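Esterase E25 (Uncultured bacterium, PDB 4Q05) probably hydrolyses carboxylic esters, as a dimeric enzyme of the bacterial hormone-sensitive lipase family with an alpha/beta hydrolase fold. Local coordinates at residues 82-87 against 141-146; 100-105 against 156-161; 183-188 against 216-221. One frame throughout, in Å; residues are numbered along the deposited sequence.

From the N terminus, helix 77-88 supplies the first half of contact 1 and the following helix, 91-102, the first half of contact 2. After strands 105-111, 114-120 and 132-136, residues 141-146 close contact 1; helix 151-160 then closes contact 2. The two loops cross, since 100-105 lies between the ends of contact 1 and 156-161 lies beyond it. Contact 3 follows in series and closes a shorter loop through strand 200-205, joining helices 179-194 and 206-221. Contact 1 ties an N-terminal helix to the loop after strand 132-136, contact 2 ties the end of helix 91-102 and the lead-in to strand 105-111 to helix 151-160, and contact 3 packs two helices of the alpha/beta body.

Contact 1 of 3, residues 82-87 against 141-146; sequences AAITQL and FVLNGG
I84 and V142 meet with their side chains at about a right angle, whereas L87 and L143 approach each other on a slant. The I84 branch that does most of the touching is CG1-CD1. With CG1 beside the backbone N (chi1 -74°) and the chain extended beyond it, CD1 reaches V142, 3.6 Å from its CB. One bond further back, I84 CG1 lies 3.8 Å from V142 CG2, the methyl that sits between the backbone N and the carbonyl carbon of its own residue. The other branch of I84 meets backbone instead: I84 CG2 is 3.6 Å from V142 O, a van der Waals approach to a carbonyl oxygen.

L143 uses mainly one methyl. Its CD2 rests 3.7 Å from L87 CB and 4.0 Å from L87 CD1, and it also comes within 4.1 Å of I84 CA. The methyl thus lies against two residues three apart on the helix, between successive turns.

The loop 141-146 comes shortly after H137 and G138, which begin the HGG sequence of the hormone-sensitive lipase family; in relatives this motif contributes to the oxyanion hole. Here the loop is packed against helix 77-88 by apolar contact, and no hydrogen bond joins the two segments. Just beyond the helical segment, D88 OD1 accepts a hydrogen bond from N144 N. Helix 262-271 adds to the same apolar cluster: F262 touches both L87 and L143, and L269 touches V142, which also meets W80.

Contact 2 of 3, residues 100-105 against 156-161; sequences KQLSVS and IATLAK
T158 points from helix 151-160 into the angle between L102 and V104, and its side chain makes all the close contacts across these two segments. CB directs its two branches to different surroundings. The methyl CG2 goes across to the other segment, 3.8 Å from L102 CB and 3.3 Å from V104 CG2. The second spacing is tighter than a usual van der Waals contact, and chi1 (22°) lies well away from a staggered value, so the exact placing of this methyl is doubtful. OG1 turns back to its own helix, where it is hydrogen-bonded to I154 O and weakly to V155 O; L102 CD1 lies 4.0 Å from T158 OG1, a plain van der Waals approach.

The L102 side chain crosses that of T158 at about a right angle. S103, with positive phi (65°), ends helix 91-102 in a Schellman motif. That reversal turns V104 toward T158 just before strand 105-111 begins. V104 and A157 both touch V119 of strand 114-120. Helix 151-160 is the connection of a beta-alpha-beta crossover between the neighbouring parallel strands 132-136 and 164-168, a unit typical of the alpha/beta hydrolase fold.

Contact 3 of 3, residues 183-188 against 216-221; sequences DVFTVY and VQHLIE
The aromatic interaction is between F185 and H218, an edge-to-face (T-shaped) pair in which the imidazole presents its edge to the phenyl face. The ring centroids are 5.3 Å apart and the planes are inclined at 60°, short of perpendicular. H218 CD2 makes the nearest approach, 3.9 Å from F185 CD1, while H218 NE2 stands over the same phenyl ring, displaced toward its rim. Both rings leave their helices with CG anti to the backbone N, which brings them together across the gap between the helices.

The apolar contacts converge on L219, whose two methyls reach two different rings. L219 CD2 lies at the edge of the F185 ring, near its plane, 4.0 Å from CE1. L219 CD1 approaches the Y188 ring obliquely, at 3.4 Å from CE2, and L219 CD2 also touches that ring, at 3.8 Å from the same CE2. The leucine side chain is therefore wedged between F185 and Y188, which are three residues apart on their helix.

Polar bonding across the pair is absent. The hydroxyl of Y188 has its polar partner outside the two segments, D225 O, which fixes the hydroxyl end of the ring that L219 CD1 touches. E221 OE1 lies at the edge of the H218 ring, in its plane.

In the short segments the helix axes come no closer than 11.4 Å and cross at -56°, a separation spanned by these large side chains. Helix 206-221 starts at S206 of a GxSxG sequence, consistent with a nucleophile elbow. Nearer the sheet, V184 touches L211 and L215 of that helix together with I167 of strand 164-168. V187 rests on V114 and V116 of strand 114-120, so helix 179-194 packs against the central sheet of the alpha/beta hydrolase fold on one flank and against helix 206-221 on another.

Contact 1 of 3, residues 82-87 against 141-146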
loop_
_atom_site.group_PDB
_atom_site.type_symbol
_atom_site.label_atom_id
_atom_site.label_comp_id
_atom_site.label_asym_id
_atom_site.label_seq_id
_atom_site.Cartn_x
_atom_site.Cartn_y
_atom_site.Cartn_z
ATOM N N ALA A 82 -18.537 -5.781 30.297
ATOM C CA ALA A 82 -19.239 -6.880 29.635
ATOM C C ALA A 82 -18.878 -6.989 28.155
ATOM O O ALA A 82 -18.629 -8.087 27.646
ATOM C CB ALA A 82 -20.749 -6.733 29.798
ATOM N N ALA A 83 -18.877 -5.856 27.453
ATOM C CA ALA A 83 -18.518 -5.856 26.038
ATOM C C ALA A 83 -17.112 -6.422 25.872
ATOM O O ALA A 83 -16.854 -7.253 25.002
ATOM C CB ALA A 83 -18.588 -4.445 25.469
ATOM N N ILE A 84 -16.210 -5.963 26.728
ATOM C CA ILE A 84 -14.795 -6.296 26.614
ATOM C C ILE A 84 -14.582 -7.792 26.799
ATOM O O ILE A 84 -13.961 -8.450 25.966
ATOM C CB ILE A 84 -13.957 -5.487 27.623
ATOM C CG1 ILE A 84 -13.845 -4.037 27.139
ATOM C CG2 ILE A 84 -12.578 -6.104 27.792
ATOM C CD1 ILE A 84 -13.354 -3.043 28.187
ATOM N N THR A 85 -15.109 -8.322 27.895
ATOM C CA THR A 85 -15.094 -9.754 28.141
ATOM C C THR A 85 -15.616 -10.522 26.940
ATOM O O THR A 85 -14.986 -11.468 26.481
ATOM C CB THR A 85 -15.970 -10.094 29.344
ATOM O OG1 THR A 85 -15.389 -9.519 30.516
ATOM C CG2 THR A 85 -16.074 -11.612 29.511
ATOM N N GLN A 86 -16.768 -10.104 26.425
ATOM C CA GLN A 86 -17.376 -10.778 25.277
ATOM C C GLN A 86 -16.441 -10.780 24.066
ATOM O O GLN A 86 -16.240 -11.812 23.430
ATOM C CB GLN A 86 -18.711 -10.124 24.921
ATOM C CG GLN A 86 -19.293 -10.545 23.579
ATOM C CD GLN A 86 -20.400 -9.608 23.102
ATOM O OE1 GLN A 86 -20.998 -8.875 23.897
ATOM N NE2 GLN A 86 -20.667 -9.619 21.796
ATOM N N LEU A 87 -15.870 -9.624 23.745
ATOM C CA LEU A 87 -14.986 -9.525 22.590
ATOM C C LEU A 87 -13.661 -10.263 22.779
ATOM O O LEU A 87 -13.069 -10.707 21.807
ATOM C CB LEU A 87 -14.745 -8.061 22.214
ATOM C CG LEU A 87 -16.022 -7.406 21.691
ATOM C CD1 LEU A 87 -15.833 -5.923 21.517
ATOM C CD2 LEU A 87 -16.450 -8.065 20.382
ATOM N N PHE A 141 -8.133 -0.294 21.931
ATOM C CA PHE A 141 -7.874 0.468 23.126
ATOM C C PHE A 141 -8.376 -0.100 24.450
ATOM O O PHE A 141 -7.973 0.347 25.477
ATOM C CB PHE A 141 -8.396 1.897 22.977
ATOM C CG PHE A 141 -7.852 2.603 21.777
ATOM C CD1 PHE A 141 -6.595 3.109 21.796
ATOM C CD2 PHE A 141 -8.579 2.698 20.622
ATOM C CE1 PHE A 141 -6.077 3.717 20.696
ATOM C CE2 PHE A 141 -8.054 3.301 19.517
ATOM C CZ PHE A 141 -6.809 3.812 19.561
ATOM N N VAL A 142 -9.237 -1.088 24.393
ATOM C CA VAL A 142 -9.791 -1.651 25.601
ATOM C C VAL A 142 -9.756 -3.170 25.546
ATOM O O VAL A 142 -10.099 -3.809 26.493
ATOM C CB VAL A 142 -11.238 -1.228 25.855
ATOM C CG1 VAL A 142 -11.344 0.256 25.996
ATOM C CG2 VAL A 142 -12.119 -1.673 24.729
ATOM N N LEU A 143 -9.348 -3.715 24.417
ATOM C CA LEU A 143 -9.381 -5.148 24.173
ATOM C C LEU A 143 -8.017 -5.797 24.361
ATOM O O LEU A 143 -6.994 -5.120 24.399
ATOM C CB LEU A 143 -9.902 -5.441 22.763
ATOM C CG LEU A 143 -11.316 -4.922 22.471
ATOM C CD1 LEU A 143 -11.729 -5.191 21.021
ATOM C CD2 LEU A 143 -12.342 -5.510 23.460
ATOM N N ASN A 144 -8.023 -7.117 24.478
ATOM C CA ASN A 144 -6.809 -7.923 24.536
ATOM C C ASN A 144 -5.923 -7.685 25.747
ATOM O O ASN A 144 -4.706 -7.787 25.654
ATOM C CB ASN A 144 -6.003 -7.774 23.244
ATOM C CG ASN A 144 -6.810 -8.162 22.008
ATOM O OD1 ASN A 144 -7.540 -9.152 22.010
ATOM N ND2 ASN A 144 -6.693 -7.373 20.963
ATOM N N GLY A 145 -6.542 -7.384 26.882
ATOM C CA GLY A 145 -5.825 -7.281 28.134
ATOM C C GLY A 145 -5.325 -8.654 28.541
ATOM O O GLY A 145 -5.842 -9.681 28.085
ATOM N N GLY A 146 -4.304 -8.680 29.384
ATOM C CA GLY A 146 -3.799 -9.942 29.878
ATOM C C GLY A 146 -3.239 -10.821 28.781
ATOM O O GLY A 146 -2.710 -10.344 27.766
#

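Contact 2 of 3, residues 100-105 against 156-161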
loop_
_atom_site.group_PDB
_atom_site.type_symbol
_atom_site.label_atom_id
_atom_site.label_comp_id
_atom_site.label_asym_id
_atom_site.label_seq_id
_atom_site.Cartn_x
_atom_site.Cartn_y
_atom_site.Cartn_z
ATOM N N LYS A 100 1.614 -23.656 22.371
ATOM C CA LYS A 100 1.918 -25.074 22.500
ATOM C C LYS A 100 2.366 -25.627 21.159
ATOM O O LYS A 100 3.394 -26.294 21.067
ATOM C CB LYS A 100 0.706 -25.853 23.010
ATOM C CG LYS A 100 0.302 -25.512 24.434
ATOM C CD LYS A 100 -0.935 -26.298 24.865
ATOM C CE LYS A 100 -0.645 -27.794 24.935
ATOM N NZ LYS A 100 0.337 -28.121 26.012
ATOM N N GLN A 101 1.601 -25.331 20.114
ATOM C CA GLN A 101 1.889 -25.886 18.800
ATOM C C GLN A 101 3.266 -25.480 18.288
ATOM O O GLN A 101 3.954 -26.267 17.648
ATOM C CB GLN A 101 0.816 -25.484 17.786
ATOM C CG GLN A 101 1.027 -26.120 16.416
ATOM C CD GLN A 101 0.471 -25.287 15.266
ATOM O OE1 GLN A 101 -0.211 -24.276 15.476
ATOM N NE2 GLN A 101 0.764 -25.715 14.038
ATOM N N LEU A 102 3.673 -24.250 18.569
ATOM C CA LEU A 102 4.912 -23.743 18.003
ATOM C C LEU A 102 6.068 -23.752 18.998
ATOM O O LEU A 102 7.182 -23.340 18.677
ATOM C CB LEU A 102 4.691 -22.346 17.427
ATOM C CG LEU A 102 3.678 -22.334 16.278
ATOM C CD1 LEU A 102 3.325 -20.919 15.860
ATOM C CD2 LEU A 102 4.221 -23.119 15.103
ATOM N N SER A 103 5.803 -24.233 20.205
ATOM C CA SER A 103 6.846 -24.307 21.212
ATOM C C SER A 103 7.314 -22.904 21.590
ATOM O O SER A 103 8.508 -22.648 21.715
ATOM C CB SER A 103 8.020 -25.142 20.694
ATOM O OG SER A 103 7.624 -26.492 20.507
ATOM N N VAL A 104 6.366 -21.993 21.758
ATOM C CA VAL A 104 6.695 -20.656 22.205
ATOM C C VAL A 104 6.449 -20.586 23.704
ATOM O O VAL A 104 5.406 -21.012 24.193
ATOM C CB VAL A 104 5.865 -19.585 21.472
ATOM C CG1 VAL A 104 6.295 -18.202 21.917
ATOM C CG2 VAL A 104 6.055 -19.718 19.971
ATOM N N SER A 105 7.434 -20.085 24.435
ATOM C CA SER A 105 7.291 -19.889 25.868
ATOM C C SER A 105 6.600 -18.552 26.080
ATOM O O SER A 105 7.049 -17.534 25.552
ATOM C CB SER A 105 8.674 -19.891 26.530
ATOM O OG SER A 105 8.646 -19.263 27.795
ATOM N N ILE A 156 4.884 -12.786 16.033
ATOM C CA ILE A 156 6.109 -12.065 15.793
ATOM C C ILE A 156 7.307 -12.877 16.288
ATOM O O ILE A 156 8.305 -13.040 15.580
ATOM C CB ILE A 156 6.071 -10.688 16.495
ATOM C CG1 ILE A 156 5.005 -9.791 15.848
ATOM C CG2 ILE A 156 7.430 -10.034 16.449
ATOM C CD1 ILE A 156 4.738 -8.484 16.621
ATOM N N ALA A 157 7.214 -13.379 17.512
ATOM C CA ALA A 157 8.340 -14.118 18.086
ATOM C C ALA A 157 8.758 -15.292 17.190
ATOM O O ALA A 157 9.921 -15.390 16.809
ATOM C CB ALA A 157 8.018 -14.596 19.490
ATOM N N THR A 158 7.813 -16.165 16.842
ATOM C CA THR A 158 8.159 -17.356 16.062
ATOM C C THR A 158 8.632 -17.038 14.670
ATOM O O THR A 158 9.627 -17.590 14.218
ATOM C CB THR A 158 6.993 -18.343 15.874
ATOM O OG1 THR A 158 5.737 -17.680 16.043
ATOM C CG2 THR A 158 7.114 -19.475 16.822
ATOM N N LEU A 159 7.905 -16.170 13.979
ATOM C CA LEU A 159 8.190 -15.940 12.568
ATOM C C LEU A 159 9.300 -14.938 12.349
ATOM O O LEU A 159 10.087 -15.094 11.426
ATOM C CB LEU A 159 6.926 -15.518 11.825
ATOM C CG LEU A 159 5.862 -16.613 11.849
ATOM C CD1 LEU A 159 4.705 -16.281 10.929
ATOM C CD2 LEU A 159 6.491 -17.931 11.459
ATOM N N ALA A 160 9.374 -13.895 13.175
ATOM C CA ALA A 160 10.487 -12.974 13.039
ATOM C C ALA A 160 11.728 -13.491 13.779
ATOM O O ALA A 160 12.798 -12.903 13.679
ATOM C CB ALA A 160 10.108 -11.567 13.508
ATOM N N LYS A 161 11.567 -14.594 14.510
ATOM C CA LYS A 161 12.679 -15.250 15.200
ATOM C C LYS A 161 13.412 -14.317 16.151
ATOM O O LYS A 161 14.624 -14.111 16.046
ATOM C CB LYS A 161 13.649 -15.843 14.186
ATOM C CG LYS A 161 12.979 -16.835 13.236
ATOM C CD LYS A 161 13.971 -17.350 12.201
ATOM C CE LYS A 161 13.286 -18.271 11.192
ATOM N NZ LYS A 161 14.225 -18.675 10.102
#

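Contact 3 of 3, residues 183-188 against 216-221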
loop_
_atom_site.group_PDB
_atom_site.type_symbol
_atom_site.label_atom_id
_atom_site.label_comp_id
_atom_site.label_asym_id
_atom_site.label_seq_id
_atom_site.Cartn_x
_atom_site.Cartn_y
_atom_site.Cartn_z
ATOM N N ASP A 183 2.431 3.138 31.237
ATOM C CA ASP A 183 2.953 1.780 31.335
ATOM C C ASP A 183 3.970 1.457 30.263
ATOM O O ASP A 183 5.026 0.872 30.545
ATOM C CB ASP A 183 1.824 0.758 31.290
ATOM C CG ASP A 183 1.011 0.749 32.566
ATOM O OD1 ASP A 183 1.413 1.463 33.508
ATOM O OD2 ASP A 183 -0.009 0.030 32.620
ATOM N N VAL A 184 3.673 1.830 29.027
ATOM C CA VAL A 184 4.635 1.561 27.973
ATOM C C VAL A 184 5.920 2.341 28.233
ATOM O O VAL A 184 7.015 1.791 28.157
ATOM C CB VAL A 184 4.067 1.848 26.577
ATOM C CG1 VAL A 184 5.146 1.679 25.541
ATOM C CG2 VAL A 184 2.906 0.893 26.296
ATOM N N PHE A 185 5.788 3.611 28.587
ATOM C CA PHE A 185 6.969 4.412 28.899
ATOM C C PHE A 185 7.774 3.809 30.055
ATOM O O PHE A 185 9.001 3.731 30.001
ATOM C CB PHE A 185 6.557 5.844 29.220
ATOM C CG PHE A 185 7.706 6.736 29.577
ATOM C CD1 PHE A 185 8.570 7.191 28.599
ATOM C CD2 PHE A 185 7.918 7.122 30.888
ATOM C CE1 PHE A 185 9.632 8.015 28.921
ATOM C CE2 PHE A 185 8.978 7.947 31.218
ATOM C CZ PHE A 185 9.833 8.397 30.231
ATOM N N THR A 186 7.070 3.366 31.093
ATOM C CA THR A 186 7.718 2.785 32.271
ATOM C C THR A 186 8.574 1.592 31.897
ATOM O O THR A 186 9.731 1.492 32.297
ATOM C CB THR A 186 6.666 2.347 33.318
ATOM O OG1 THR A 186 6.045 3.505 33.877
ATOM C CG2 THR A 186 7.303 1.551 34.434
ATOM N N VAL A 187 8.009 0.682 31.110
ATOM C CA VAL A 187 8.755 -0.496 30.705
ATOM C C VAL A 187 9.927 -0.110 29.816
ATOM O O VAL A 187 11.043 -0.612 29.979
ATOM C CB VAL A 187 7.852 -1.513 29.977
ATOM C CG1 VAL A 187 8.694 -2.615 29.345
ATOM C CG2 VAL A 187 6.855 -2.098 30.946
ATOM N N TYR A 188 9.683 0.793 28.877
ATOM C CA TYR A 188 10.760 1.231 27.990
ATOM C C TYR A 188 11.930 1.848 28.773
ATOM O O TYR A 188 13.089 1.505 28.540
ATOM C CB TYR A 188 10.241 2.227 26.955
ATOM C CG TYR A 188 11.267 2.593 25.912
ATOM C CD1 TYR A 188 11.580 1.707 24.883
ATOM C CD2 TYR A 188 11.924 3.817 25.954
ATOM C CE1 TYR A 188 12.521 2.029 23.925
ATOM C CE2 TYR A 188 12.863 4.152 24.999
ATOM C CZ TYR A 188 13.152 3.253 23.981
ATOM O OH TYR A 188 14.087 3.571 23.022
ATOM N N VAL A 216 7.000 7.157 20.943
ATOM C CA VAL A 216 8.176 7.590 20.206
ATOM C C VAL A 216 8.204 9.117 20.095
ATOM O O VAL A 216 9.258 9.722 20.188
ATOM C CB VAL A 216 8.258 6.936 18.813
ATOM C CG1 VAL A 216 9.434 7.509 18.026
ATOM C CG2 VAL A 216 8.404 5.431 18.962
ATOM N N GLN A 217 7.043 9.730 19.891
ATOM C CA GLN A 217 6.958 11.183 19.823
ATOM C C GLN A 217 7.404 11.827 21.139
ATOM O O GLN A 217 8.138 12.814 21.145
ATOM C CB GLN A 217 5.536 11.610 19.452
ATOM C CG GLN A 217 5.229 11.345 17.985
ATOM C CD GLN A 217 3.760 11.396 17.672
ATOM O OE1 GLN A 217 2.926 11.041 18.497
ATOM N NE2 GLN A 217 3.433 11.828 16.472
ATOM N N HIS A 218 6.965 11.239 22.244
ATOM C CA HIS A 218 7.366 11.669 23.580
ATOM C C HIS A 218 8.883 11.535 23.761
ATOM O O HIS A 218 9.559 12.495 24.146
ATOM C CB HIS A 218 6.619 10.840 24.627
ATOM C CG HIS A 218 6.876 11.262 26.043
ATOM N ND1 HIS A 218 6.868 12.582 26.443
ATOM C CD2 HIS A 218 7.129 10.535 27.158
ATOM C CE1 HIS A 218 7.115 12.650 27.740
ATOM N NE2 HIS A 218 7.275 11.421 28.197
ATOM N N LEU A 219 9.418 10.354 23.457
ATOM C CA LEU A 219 10.861 10.121 23.539
ATOM C C LEU A 219 11.657 11.147 22.746
ATOM O O LEU A 219 12.690 11.636 23.207
ATOM C CB LEU A 219 11.228 8.724 23.044
ATOM C CG LEU A 219 10.614 7.539 23.776
ATOM C CD1 LEU A 219 10.960 6.244 23.051
ATOM C CD2 LEU A 219 11.077 7.502 25.226
ATOM N N ILE A 220 11.198 11.450 21.538
ATOM C CA ILE A 220 11.905 12.401 20.698
ATOM C C ILE A 220 11.898 13.780 21.347
ATOM O O ILE A 220 12.914 14.474 21.348
ATOM C CB ILE A 220 11.309 12.448 19.280
ATOM C CG1 ILE A 220 11.661 11.165 18.528
ATOM C CG2 ILE A 220 11.833 13.644 18.515
ATOM C CD1 ILE A 220 10.814 10.942 17.288
ATOM N N GLU A 221 10.755 14.156 21.912
ATOM C CA GLU A 221 10.606 15.417 22.630
ATOM C C GLU A 221 11.582 15.490 23.798
ATOM O O GLU A 221 12.234 16.511 24.013
ATOM C CB GLU A 221 9.192 15.546 23.200
ATOM C CG GLU A 221 8.092 15.822 22.188
ATOM C CD GLU A 221 6.698 15.776 22.816
ATOM O OE1 GLU A 221 6.610 15.719 24.070
ATOM O OE2 GLU A 221 5.696 15.791 22.059
#